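Translation initiation factor eIF2b-like protein (Chaetomium thermophilum, PDB 4ZEM) is the beta subunit of eIF2B, a decameric translation initiation factor that probably promotes guanine nucleotide exchange on eIF2. Local coordinates at residues A[54-68]-A[156-168]. Sequence-based numbering, arbitrary orientation.
Sequences RQVVAKSKWHDVDQL and VHALRSEVMDGIE
Val-57 fits as a knob into a hole formed by Arg-160, Val-163, Met-164 and Ile-167. CG1 lies anti to the backbone N and reaches Val-163 CG1 and Met-164 CG. On the other branch, Val-57 CG2 meets Ile-167 CD1 at 3.8 Å.

Trp-62 extends the buried side beyond the end of helix 43-59. Its indole is held between Leu-68 and Val-156. Leu-68 CD1 covers one face, and Val-156 CG1 makes a CH-pi contact on the opposite face, 3.8 Å from the centroid of the Trp-62 six-membered ring. Arg-160 CB touches the ring edge, 3.6 Å from Trp-62 CZ2. A hydrogen bond of 3.1 Å from Trp-62 NE1 to Val-57 O, nearly in the ring plane, fixes the rotation of the indole and satisfies its N-H. Leu-68 CD2 packs on Leu-159 CD1, while Leu-68 and Ile-167 also touch helix 88-104.

The partly exposed side is polar and looser. Arg-160 bends at chi3 (90°), which turns its guanidinium back to Ala-58. Arg-160 NH1 gives a weak hydrogen bond to Ala-58 O, 2.7 Å long but poorly aligned at 123°. Met-164 SD lies over the centre of this guanidinium and touches Ala-58 CB. Met-164 CE lies over a face of the Arg-54 guanidinium, 3.5 Å from Arg-54 NH2. Arg-54 stretches on toward Glu-168, but their salt bridge is long, 3.8 Å from Arg-54 NH2 to Glu-168 OE1, with the two planes turned well away from each other.

The helical segments 54-59 and 156-168 run antiparallel, at 170°. Their parent helices, 43-59 and 154-182, are neighbours in the N-terminal helical bundle of an eIF2B alpha/beta/delta family subunit.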
# COMPACT_ATOMS: atom_id res chain seq x y z
N ARG A 54 -1.35 15.81 2.62
CA ARG A 54 -2.18 16.52 3.59
C ARG A 54 -1.68 17.95 3.77
O ARG A 54 -2.48 18.89 3.90
CB ARG A 54 -2.18 15.80 4.93
CG ARG A 54 -3.20 16.34 5.92
CD ARG A 54 -3.15 15.58 7.23
NE ARG A 54 -4.03 16.17 8.23
CZ ARG A 54 -3.63 17.04 9.15
NH1 ARG A 54 -2.36 17.41 9.21
NH2 ARG A 54 -4.51 17.52 10.02
N GLN A 55 -0.37 18.12 3.78
CA GLN A 55 0.23 19.43 3.94
C GLN A 55 0.06 20.27 2.68
O GLN A 55 -0.05 21.49 2.74
CB GLN A 55 1.72 19.30 4.27
CG GLN A 55 2.01 18.97 5.71
CD GLN A 55 1.44 19.98 6.69
OE1 GLN A 55 1.51 21.19 6.46
NE2 GLN A 55 0.88 19.49 7.79
N VAL A 56 0.01 19.60 1.53
CA VAL A 56 -0.28 20.25 0.26
C VAL A 56 -1.70 20.82 0.28
O VAL A 56 -1.93 21.96 -0.11
CB VAL A 56 -0.11 19.28 -0.92
CG1 VAL A 56 -0.65 19.89 -2.20
CG2 VAL A 56 1.35 18.91 -1.08
N VAL A 57 -2.65 20.02 0.76
CA VAL A 57 -4.03 20.47 0.88
C VAL A 57 -4.10 21.66 1.83
O VAL A 57 -4.80 22.64 1.57
CB VAL A 57 -4.96 19.34 1.38
CG1 VAL A 57 -6.36 19.88 1.65
CG2 VAL A 57 -5.01 18.22 0.35
N ALA A 58 -3.37 21.57 2.93
CA ALA A 58 -3.38 22.61 3.96
C ALA A 58 -2.67 23.92 3.57
O ALA A 58 -3.21 24.99 3.79
CB ALA A 58 -2.77 22.07 5.24
N LYS A 59 -1.47 23.82 3.03
CA LYS A 59 -0.64 25.00 2.81
C LYS A 59 -0.59 25.56 1.38
O LYS A 59 -0.26 26.73 1.20
CB LYS A 59 0.78 24.73 3.29
CG LYS A 59 0.88 24.35 4.75
CD LYS A 59 2.33 24.24 5.18
CE LYS A 59 2.47 24.21 6.69
NZ LYS A 59 3.88 24.47 7.11
N SER A 60 -0.86 24.75 0.36
CA SER A 60 -0.80 25.26 -1.01
C SER A 60 -1.92 26.27 -1.28
O SER A 60 -2.90 26.33 -0.54
CB SER A 60 -0.85 24.11 -2.03
OG SER A 60 -2.17 23.61 -2.17
N LYS A 61 -1.77 27.06 -2.34
CA LYS A 61 -2.80 27.99 -2.80
C LYS A 61 -3.76 27.43 -3.85
O LYS A 61 -3.32 26.92 -4.88
CB LYS A 61 -2.14 29.25 -3.37
CG LYS A 61 -1.22 29.99 -2.42
CD LYS A 61 -0.47 31.09 -3.17
CE LYS A 61 0.79 31.49 -2.43
NZ LYS A 61 0.48 32.35 -1.25
N TRP A 62 -5.04 27.44 -3.52
CA TRP A 62 -6.10 26.97 -4.41
C TRP A 62 -7.41 27.57 -3.92
O TRP A 62 -7.58 27.78 -2.72
CB TRP A 62 -6.17 25.44 -4.41
CG TRP A 62 -6.33 24.85 -3.05
CD1 TRP A 62 -5.34 24.54 -2.18
CD2 TRP A 62 -7.55 24.51 -2.40
NE1 TRP A 62 -5.86 24.02 -1.03
CE2 TRP A 62 -7.23 23.99 -1.14
CE3 TRP A 62 -8.90 24.58 -2.77
CZ2 TRP A 62 -8.19 23.55 -0.24
CZ3 TRP A 62 -9.85 24.15 -1.87
CH2 TRP A 62 -9.49 23.64 -0.63
N HIS A 63 -8.33 27.83 -4.83
CA HIS A 63 -9.63 28.36 -4.43
C HIS A 63 -10.77 27.45 -4.86
O HIS A 63 -11.87 27.53 -4.33
CB HIS A 63 -9.84 29.77 -4.96
CG HIS A 63 -9.29 30.84 -4.08
ND1 HIS A 63 -10.01 31.96 -3.73
CD2 HIS A 63 -8.09 30.97 -3.47
CE1 HIS A 63 -9.28 32.73 -2.95
NE2 HIS A 63 -8.11 32.15 -2.77
N ASP A 64 -10.49 26.58 -5.82
CA ASP A 64 -11.50 25.66 -6.34
C ASP A 64 -10.95 24.24 -6.40
O ASP A 64 -9.74 24.04 -6.48
CB ASP A 64 -12.00 26.11 -7.71
CG ASP A 64 -10.88 26.26 -8.71
OD1 ASP A 64 -11.17 26.38 -9.91
OD2 ASP A 64 -9.71 26.25 -8.29
N VAL A 65 -11.84 23.26 -6.37
CA VAL A 65 -11.44 21.85 -6.37
C VAL A 65 -10.50 21.53 -7.52
O VAL A 65 -9.58 20.73 -7.38
CB VAL A 65 -12.66 20.89 -6.39
CG1 VAL A 65 -13.57 21.19 -5.22
CG2 VAL A 65 -13.42 20.99 -7.71
N ASP A 66 -10.71 22.20 -8.65
CA ASP A 66 -9.90 21.98 -9.85
C ASP A 66 -8.45 22.35 -9.59
O ASP A 66 -7.54 21.66 -10.05
CB ASP A 66 -10.47 22.77 -11.02
CG ASP A 66 -11.80 22.21 -11.49
OD1 ASP A 66 -11.93 20.97 -11.58
OD2 ASP A 66 -12.73 23.02 -11.73
N GLN A 67 -8.23 23.44 -8.85
CA GLN A 67 -6.86 23.84 -8.53
C GLN A 67 -6.30 23.00 -7.38
O GLN A 67 -5.09 22.80 -7.29
CB GLN A 67 -6.81 25.32 -8.15
CG GLN A 67 -7.12 26.31 -9.26
CD GLN A 67 -7.56 27.66 -8.72
OE1 GLN A 67 -7.75 27.82 -7.52
NE2 GLN A 67 -7.72 28.64 -9.61
N LEU A 68 -7.17 22.49 -6.52
CA LEU A 68 -6.74 21.58 -5.47
C LEU A 68 -6.28 20.25 -6.05
O LEU A 68 -5.26 19.69 -5.63
CB LEU A 68 -7.86 21.34 -4.46
CG LEU A 68 -7.48 20.39 -3.31
CD1 LEU A 68 -6.22 20.87 -2.59
CD2 LEU A 68 -8.63 20.23 -2.33
N VAL A 156 -14.03 27.24 0.39
CA VAL A 156 -12.70 26.66 0.28
C VAL A 156 -12.23 26.08 1.60
O VAL A 156 -11.66 25.00 1.65
CB VAL A 156 -11.71 27.71 -0.18
CG1 VAL A 156 -10.27 27.19 -0.14
CG2 VAL A 156 -12.10 28.12 -1.55
N HIS A 157 -12.50 26.82 2.66
CA HIS A 157 -12.09 26.43 3.99
C HIS A 157 -12.80 25.18 4.47
O HIS A 157 -12.18 24.28 5.05
CB HIS A 157 -12.32 27.57 4.97
CG HIS A 157 -11.99 27.22 6.38
ND1 HIS A 157 -12.94 26.82 7.30
CD2 HIS A 157 -10.80 27.19 7.04
CE1 HIS A 157 -12.36 26.57 8.46
NE2 HIS A 157 -11.06 26.79 8.33
N ALA A 158 -14.11 25.11 4.23
CA ALA A 158 -14.91 23.98 4.68
C ALA A 158 -14.46 22.70 3.99
O ALA A 158 -14.33 21.65 4.62
CB ALA A 158 -16.38 24.23 4.43
N LEU A 159 -14.20 22.79 2.69
CA LEU A 159 -13.76 21.65 1.90
C LEU A 159 -12.36 21.24 2.34
O LEU A 159 -12.07 20.05 2.50
CB LEU A 159 -13.81 21.99 0.40
CG LEU A 159 -13.42 21.00 -0.71
CD1 LEU A 159 -11.93 20.72 -0.82
CD2 LEU A 159 -14.24 19.71 -0.63
N ARG A 160 -11.50 22.24 2.56
CA ARG A 160 -10.13 22.01 2.97
C ARG A 160 -10.07 21.19 4.26
O ARG A 160 -9.29 20.25 4.37
CB ARG A 160 -9.40 23.34 3.18
CG ARG A 160 -7.92 23.21 3.49
CD ARG A 160 -7.34 24.56 3.90
NE ARG A 160 -7.43 24.74 5.35
CZ ARG A 160 -6.39 24.81 6.17
NH1 ARG A 160 -5.16 24.72 5.70
NH2 ARG A 160 -6.59 24.98 7.47
N SER A 161 -10.91 21.56 5.22
CA SER A 161 -10.96 20.88 6.50
C SER A 161 -11.39 19.42 6.36
O SER A 161 -10.82 18.53 6.99
CB SER A 161 -11.90 21.60 7.47
OG SER A 161 -12.09 20.83 8.64
N GLU A 162 -12.40 19.20 5.54
CA GLU A 162 -12.94 17.85 5.35
C GLU A 162 -11.95 16.93 4.62
O GLU A 162 -11.84 15.75 4.94
CB GLU A 162 -14.26 17.92 4.59
CG GLU A 162 -15.33 16.96 5.11
CD GLU A 162 -15.83 17.31 6.51
OE1 GLU A 162 -16.66 16.55 7.05
OE2 GLU A 162 -15.40 18.34 7.08
N VAL A 163 -11.24 17.48 3.63
CA VAL A 163 -10.25 16.72 2.89
C VAL A 163 -9.08 16.29 3.77
O VAL A 163 -8.63 15.15 3.71
CB VAL A 163 -9.71 17.51 1.68
CG1 VAL A 163 -8.48 16.82 1.09
CG2 VAL A 163 -10.80 17.66 0.63
N MET A 164 -8.60 17.21 4.60
CA MET A 164 -7.50 16.91 5.50
C MET A 164 -7.87 15.78 6.46
O MET A 164 -7.06 14.88 6.73
CB MET A 164 -7.10 18.16 6.30
CG MET A 164 -6.41 19.24 5.48
SD MET A 164 -6.07 20.76 6.40
CE MET A 164 -5.01 20.16 7.71
N ASP A 165 -9.10 15.81 6.95
CA ASP A 165 -9.63 14.75 7.80
C ASP A 165 -9.62 13.40 7.08
O ASP A 165 -9.23 12.38 7.65
CB ASP A 165 -11.04 15.12 8.27
CG ASP A 165 -11.02 15.98 9.53
OD1 ASP A 165 -9.95 16.07 10.17
OD2 ASP A 165 -12.06 16.57 9.87
N GLY A 166 -10.07 13.40 5.82
CA GLY A 166 -10.13 12.18 5.03
C GLY A 166 -8.76 11.60 4.79
O GLY A 166 -8.58 10.37 4.77
N ILE A 167 -7.78 12.48 4.60
CA ILE A 167 -6.39 12.06 4.42
C ILE A 167 -5.83 11.43 5.70
O ILE A 167 -5.05 10.48 5.63
CB ILE A 167 -5.50 13.24 3.98
CG1 ILE A 167 -5.97 13.77 2.63
CG2 ILE A 167 -4.05 12.79 3.86
CD1 ILE A 167 -5.05 14.81 2.02
N GLU A 168 -6.25 11.92 6.85
CA GLU A 168 -5.83 11.32 8.12
C GLU A 168 -6.35 9.89 8.21
O GLU A 168 -5.67 9.00 8.71
CB GLU A 168 -6.33 12.13 9.31
CG GLU A 168 -5.27 12.98 9.98
CD GLU A 168 -5.85 13.91 11.03
OE1 GLU A 168 -6.82 14.64 10.73
OE2 GLU A 168 -5.34 13.90 12.17